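Local coordinates for protein putative metal-dependent hydrolase (Bacillus subtilis, PDB 6KNS) that binds two zinc ions and calcium in a metallo-beta-lactamase fold and is probably a metal-dependent hydrolase, perhaps a tRNA 3'-processing endoribonuclease, at residues H154-A160 with A175-E181; S198-R203 with E230-F235. All blocks are in the same frame, centred on the assembly; numbering follows the deposited sequence.

Interaction 1: residues H154-A160 with A175-E181; sequences HTVVYTA and ADLLISE
The carboxylate of Asp176 sits at the edge of the His154 ring, with its plane turned 64° from that of the ring. The ring is a plain neighbour, its CD2 3.6 Å from OD2 of Asp176. The bond of Asp176 OD2 is with Thr155 N, which it accepts at 2.8 Å through its anti lone pair. The Tyr158 ring carries the backbone N of Ala160 over the centre of one face, while CG2 of Ile179 reaches its CD1. These groups mark the two ends of a parallel strand pair, 155-158 beside 177-181, within a beta-alpha-beta unit of the metallo-beta-lactamase fold.

Val157 is the central residue: its N donates to Leu177 O and its O accepts from Ile179 N at 2.7 Å. On one face Val156 CG1 lies against Leu177 and Ile179, beside Trp248 of strand 247-249. On the other, Val157 splits its branches, CG1 to Leu178 CD1 and CG2 to Ala175 CB at 3.5 Å.

The C-terminal ends of both segments lie near the zinc site. Tyr158 OH is hydrogen-bonded to Asp40 OD2. Glu181 OE2 is hydrogen-bonded to His195 ND1 and to Ser162 N, next to the zinc ligand Asp161. Thr159 OG1 stands between its own N and carbonyl carbon (chi1 64°). There Thr159 OG1 donates to Ala160 O and accepts from Glu181 N at 3.0 Å, with an N-H...O angle of 171°.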
loop_
_atom_site.group_PDB
_atom_site.type_symbol
_atom_site.label_atom_id
_atom_site.label_comp_id
_atom_site.label_asym_id
_atom_site.label_seq_id
_atom_site.Cartn_x
_atom_site.Cartn_y
_atom_site.Cartn_z
ATOM N N HIS A 154 -5.135 12.722 -28.656
ATOM C CA HIS A 154 -5.926 13.067 -27.499
ATOM C C HIS A 154 -4.992 13.539 -26.425
ATOM O O HIS A 154 -3.798 13.250 -26.475
ATOM C CB HIS A 154 -6.732 11.858 -27.033
ATOM C CG HIS A 154 -7.875 11.528 -27.937
ATOM N ND1 HIS A 154 -7.809 10.528 -28.896
ATOM C CD2 HIS A 154 -9.099 12.101 -28.069
ATOM C CE1 HIS A 154 -8.953 10.495 -29.564
ATOM N NE2 HIS A 154 -9.751 11.431 -29.074
ATOM N N THR A 155 -5.542 14.267 -25.457
ATOM C CA THR A 155 -4.756 14.901 -24.406
ATOM C C THR A 155 -5.484 14.822 -23.063
ATOM O O THR A 155 -6.658 15.194 -22.955
ATOM C CB THR A 155 -4.488 16.380 -24.783
ATOM O OG1 THR A 155 -3.692 16.413 -25.971
ATOM C CG2 THR A 155 -3.731 17.107 -23.665
ATOM N N VAL A 156 -4.808 14.293 -22.046
ATOM C CA VAL A 156 -5.370 14.232 -20.718
ATOM C C VAL A 156 -4.547 15.098 -19.769
ATOM O O VAL A 156 -3.330 15.023 -19.768
ATOM C CB VAL A 156 -5.420 12.759 -20.201
ATOM C CG1 VAL A 156 -5.956 12.684 -18.805
ATOM C CG2 VAL A 156 -6.275 11.884 -21.155
ATOM N N VAL A 157 -5.214 15.888 -18.933
ATOM C CA VAL A 157 -4.540 16.699 -17.932
ATOM C C VAL A 157 -4.908 16.139 -16.573
ATOM O O VAL A 157 -6.086 15.886 -16.287
ATOM C CB VAL A 157 -4.928 18.199 -18.039
ATOM C CG1 VAL A 157 -4.388 18.995 -16.847
ATOM C CG2 VAL A 157 -4.414 18.803 -19.351
ATOM N N TYR A 158 -3.883 15.930 -15.756
ATOM C CA TYR A 158 -3.985 15.476 -14.375
ATOM C C TYR A 158 -3.443 16.592 -13.501
ATOM O O TYR A 158 -2.295 16.974 -13.653
ATOM C CB TYR A 158 -3.114 14.231 -14.198
ATOM C CG TYR A 158 -2.977 13.695 -12.814
ATOM C CD1 TYR A 158 -4.096 13.507 -12.001
ATOM C CD2 TYR A 158 -1.717 13.325 -12.306
ATOM C CE1 TYR A 158 -3.970 12.954 -10.700
ATOM C CE2 TYR A 158 -1.575 12.775 -11.022
ATOM C CZ TYR A 158 -2.700 12.589 -10.230
ATOM O OH TYR A 158 -2.576 12.053 -8.973
ATOM N N THR A 159 -4.264 17.137 -12.618
ATOM C CA THR A 159 -3.841 18.231 -11.753
ATOM C C THR A 159 -2.882 17.781 -10.650
ATOM O O THR A 159 -2.300 18.622 -9.969
ATOM C CB THR A 159 -5.042 18.895 -11.013
ATOM O OG1 THR A 159 -5.643 17.931 -10.127
ATOM C CG2 THR A 159 -6.086 19.423 -11.981
ATOM N N ALA A 160 -2.732 16.475 -10.425
ATOM C CA ALA A 160 -2.135 16.016 -9.195
ATOM C C ALA A 160 -2.846 16.763 -8.050
ATOM O O ALA A 160 -4.065 17.021 -8.128
ATOM C CB ALA A 160 -0.619 16.232 -9.186
ATOM N N ALA A 175 -7.794 20.315 -23.268
ATOM C CA ALA A 175 -7.653 18.896 -22.882
ATOM C C ALA A 175 -8.964 18.165 -23.165
ATOM O O ALA A 175 -10.059 18.696 -22.912
ATOM C CB ALA A 175 -7.291 18.768 -21.419
ATOM N N ASP A 176 -8.862 16.940 -23.671
ATOM C CA ASP A 176 -10.070 16.102 -23.825
ATOM C C ASP A 176 -10.656 15.689 -22.471
ATOM O O ASP A 176 -11.873 15.651 -22.313
ATOM C CB ASP A 176 -9.771 14.875 -24.683
ATOM C CG ASP A 176 -9.260 15.267 -26.056
ATOM O OD1 ASP A 176 -10.061 15.821 -26.841
ATOM O OD2 ASP A 176 -8.055 15.081 -26.335
ATOM N N LEU A 177 -9.788 15.395 -21.512
ATOM C CA LEU A 177 -10.195 14.937 -20.171
ATOM C C LEU A 177 -9.334 15.685 -19.183
ATOM O O LEU A 177 -8.113 15.702 -19.307
ATOM C CB LEU A 177 -9.999 13.420 -19.992
ATOM C CG LEU A 177 -10.230 12.819 -18.597
ATOM C CD1 LEU A 177 -11.660 12.948 -18.187
ATOM C CD2 LEU A 177 -9.818 11.359 -18.531
ATOM N N LEU A 178 -9.981 16.364 -18.251
ATOM C CA LEU A 178 -9.295 16.966 -17.136
ATOM C C LEU A 178 -9.601 16.112 -15.921
ATOM O O LEU A 178 -10.751 16.072 -15.485
ATOM C CB LEU A 178 -9.809 18.379 -16.872
ATOM C CG LEU A 178 -9.272 19.077 -15.620
ATOM C CD1 LEU A 178 -7.746 19.195 -15.667
ATOM C CD2 LEU A 178 -9.904 20.460 -15.480
ATOM N N ILE A 179 -8.563 15.486 -15.383
ATOM C CA ILE A 179 -8.631 14.818 -14.108
ATOM C C ILE A 179 -8.147 15.788 -13.002
ATOM O O ILE A 179 -6.971 16.098 -12.910
ATOM C CB ILE A 179 -7.808 13.545 -14.099
ATOM C CG1 ILE A 179 -8.189 12.660 -15.308
ATOM C CG2 ILE A 179 -8.032 12.836 -12.751
ATOM C CD1 ILE A 179 -7.315 11.370 -15.449
ATOM N N SER A 180 -9.091 16.253 -12.179
ATOM C CA SER A 180 -8.838 17.230 -11.163
ATOM C C SER A 180 -9.085 16.643 -9.813
ATOM O O SER A 180 -10.099 16.001 -9.575
ATOM C CB SER A 180 -9.761 18.437 -11.295
ATOM O OG SER A 180 -9.426 19.399 -10.312
ATOM N N GLU A 181 -8.140 16.895 -8.926
ATOM C CA GLU A 181 -8.327 16.636 -7.535
ATOM C C GLU A 181 -9.564 17.443 -7.098
ATOM O O GLU A 181 -9.891 18.490 -7.679
ATOM C CB GLU A 181 -7.050 16.984 -6.756
ATOM C CG GLU A 181 -6.799 18.446 -6.425
ATOM C CD GLU A 181 -6.713 18.646 -4.910
ATOM O OE1 GLU A 181 -7.780 18.819 -4.256
ATOM O OE2 GLU A 181 -5.576 18.585 -4.380
#

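Interaction 2: residues S198-R203 with E230-F235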
loop_
_atom_site.group_PDB
_atom_site.type_symbol
_atom_site.label_atom_id
_atom_site.label_comp_id
_atom_site.label_asym_id
_atom_site.label_seq_id
_atom_site.Cartn_x
_atom_site.Cartn_y
_atom_site.Cartn_z
ATOM N N SER A 198 -14.975 21.526 -5.509
ATOM C CA SER A 198 -15.793 21.290 -6.682
ATOM C C SER A 198 -15.928 22.504 -7.599
ATOM O O SER A 198 -15.831 22.353 -8.816
ATOM C CB SER A 198 -17.189 20.783 -6.221
ATOM O OG SER A 198 -17.695 21.615 -5.163
ATOM N N LEU A 199 -16.110 23.700 -7.036
ATOM C CA LEU A 199 -16.252 24.905 -7.850
ATOM C C LEU A 199 -14.960 25.225 -8.607
ATOM O O LEU A 199 -14.980 25.666 -9.763
ATOM C CB LEU A 199 -16.674 26.092 -6.990
ATOM C CG LEU A 199 -17.959 25.901 -6.165
ATOM C CD1 LEU A 199 -18.275 27.166 -5.318
ATOM C CD2 LEU A 199 -19.158 25.547 -7.045
ATOM N N GLU A 200 -13.832 24.969 -7.949
ATOM C CA GLU A 200 -12.520 25.268 -8.515
ATOM C C GLU A 200 -12.169 24.298 -9.643
ATOM O O GLU A 200 -11.689 24.714 -10.716
ATOM C CB GLU A 200 -11.468 25.281 -7.415
ATOM C CG GLU A 200 -11.606 26.552 -6.529
ATOM C CD GLU A 200 -10.953 26.442 -5.151
ATOM O OE1 GLU A 200 -10.751 25.318 -4.633
ATOM O OE2 GLU A 200 -10.676 27.505 -4.560
ATOM N N ALA A 201 -12.447 23.021 -9.419
ATOM C CA ALA A 201 -12.282 22.036 -10.473
ATOM C C ALA A 201 -13.168 22.453 -11.663
ATOM O O ALA A 201 -12.738 22.412 -12.805
ATOM C CB ALA A 201 -12.636 20.648 -9.970
ATOM N N GLY A 202 -14.403 22.844 -11.389
ATOM C CA GLY A 202 -15.328 23.240 -12.445
ATOM C C GLY A 202 -14.828 24.430 -13.245
ATOM O O GLY A 202 -14.976 24.499 -14.472
ATOM N N ARG A 203 -14.240 25.370 -12.527
ATOM C CA ARG A 203 -13.769 26.591 -13.123
ATOM C C ARG A 203 -12.663 26.284 -14.107
ATOM O O ARG A 203 -12.641 26.832 -15.207
ATOM C CB ARG A 203 -13.269 27.533 -12.033
ATOM C CG ARG A 203 -12.627 28.784 -12.605
ATOM C CD ARG A 203 -12.375 29.832 -11.544
ATOM N NE ARG A 203 -11.984 31.105 -12.182
ATOM C CZ ARG A 203 -11.340 32.102 -11.591
ATOM N NH1 ARG A 203 -10.954 32.015 -10.328
ATOM N NH2 ARG A 203 -11.067 33.204 -12.289
ATOM N N GLU A 230 -22.180 20.200 -7.728
ATOM C CA GLU A 230 -21.533 21.484 -7.453
ATOM C C GLU A 230 -20.653 21.878 -8.628
ATOM O O GLU A 230 -20.670 23.023 -9.041
ATOM C CB GLU A 230 -20.673 21.375 -6.182
ATOM C CG GLU A 230 -21.472 21.275 -4.899
ATOM C CD GLU A 230 -20.684 20.629 -3.752
ATOM O OE1 GLU A 230 -19.430 20.497 -3.817
ATOM O OE2 GLU A 230 -21.327 20.237 -2.761
ATOM N N ALA A 231 -19.869 20.929 -9.162
ATOM C CA ALA A 231 -19.006 21.270 -10.296
ATOM C C ALA A 231 -19.846 21.690 -11.510
ATOM O O ALA A 231 -19.465 22.610 -12.244
ATOM C CB ALA A 231 -18.062 20.139 -10.659
ATOM N N LYS A 232 -20.988 21.032 -11.695
ATOM C CA LYS A 232 -21.885 21.355 -12.803
ATOM C C LYS A 232 -22.542 22.742 -12.662
ATOM O O LYS A 232 -23.142 23.199 -13.611
ATOM C CB LYS A 232 -22.994 20.281 -12.975
ATOM C CG LYS A 232 -22.515 18.854 -13.244
ATOM C CD LYS A 232 -22.168 18.579 -14.682
ATOM C CE LYS A 232 -23.396 18.671 -15.665
ATOM N NZ LYS A 232 -23.054 19.645 -16.801
ATOM N N THR A 233 -22.460 23.393 -11.489
ATOM C CA THR A 233 -23.030 24.743 -11.373
ATOM C C THR A 233 -22.101 25.705 -12.093
ATOM O O THR A 233 -22.483 26.802 -12.390
ATOM C CB THR A 233 -23.214 25.216 -9.924
ATOM O OG1 THR A 233 -21.933 25.293 -9.247
ATOM C CG2 THR A 233 -24.159 24.260 -9.193
ATOM N N VAL A 234 -20.874 25.275 -12.374
ATOM C CA VAL A 234 -19.855 26.144 -13.010
ATOM C C VAL A 234 -19.553 25.651 -14.427
ATOM O O VAL A 234 -19.556 26.424 -15.366
ATOM C CB VAL A 234 -18.559 26.188 -12.159
ATOM C CG1 VAL A 234 -17.442 26.882 -12.917
ATOM C CG2 VAL A 234 -18.832 26.922 -10.817
ATOM N N PHE A 235 -19.361 24.347 -14.589
ATOM C CA PHE A 235 -18.953 23.783 -15.866
ATOM C C PHE A 235 -20.156 23.107 -16.469
ATOM O O PHE A 235 -20.826 22.341 -15.795
ATOM C CB PHE A 235 -17.805 22.812 -15.610
ATOM C CG PHE A 235 -17.354 22.025 -16.797
ATOM C CD1 PHE A 235 -16.864 22.649 -17.930
ATOM C CD2 PHE A 235 -17.326 20.644 -16.742
ATOM C CE1 PHE A 235 -16.388 21.899 -19.023
ATOM C CE2 PHE A 235 -16.866 19.898 -17.816
ATOM C CZ PHE A 235 -16.395 20.529 -18.962
#
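Gly202 and Ala231 bring the two backbones together, with their CA atoms 4.7 Å apart. Segment 198-203 is helical and belongs to helix 198-208. Segment 230-235 starts in the last part of helix 225-231 and leads into a loop. Two carbonyls hold this turn. Glu230 O accepts from both N and OG1 of Thr233, and Ala231 O accepts from the N atoms of Val234 and Phe235. The Thr233 hydroxyl lies in the plane of the Glu230 carbonyl, at 2.6 Å between OG1 and O.

Gly202 brings its bare backbone close to Ala231 and Val234. Val234 lays CG1 over the peptide between Gly202 and Arg203, 3.6 Å from both Gly202 C and Arg203 N. Its CG1 is anti to the backbone N (chi1 171°), which turns the other branch, CG2, to CD2 of Leu199 at 4.0 Å. That same Leu199 methyl also meets OG1 of Thr233 and O of Glu230. Phe235 CB comes to 3.5 Å from Gly202 O, and the side chain packs on Leu213 of strand 212-216.

One polar bond joins the side chains. Ser198 OG donates to Glu230 OE1; the modelled distance of 2.5 Å is very short, and its exact value is doubtful. The Glu230 chain extends beyond CG to reach the serine, and OE1 has a second partner in Ala186 N. Ala231 CB packs near Ser198 O and on Leu215 and Val239.

The two helices meet over strands 212-216 and 238-241, a helical layer on the outside of a beta sheet as in the alpha-beta/beta-alpha sandwich of the metallo-beta-lactamase fold.

From the N terminus, interaction 1 comes first. It closes the loop of 14 residues that carries helix 168-171, pairing strand 155-158 with strand 177-181. The chain then runs on through His195 and Met196 into helix 198-208. Interaction 2 opens there and closes a longer loop that contains strand 212-216 and helix 225-231. The two loops follow in series, neither nested nor crossed. The contact centres are about 15 Å apart, yet they touch, with Ser180 OG 3.5 Å from Ala201 CB. Strand 212-216 lies next to strand 177-181 and also under interaction 2. Interaction 1 joins two neighbouring strands of one sheet; interaction 2 joins two helices that pack on that sheet.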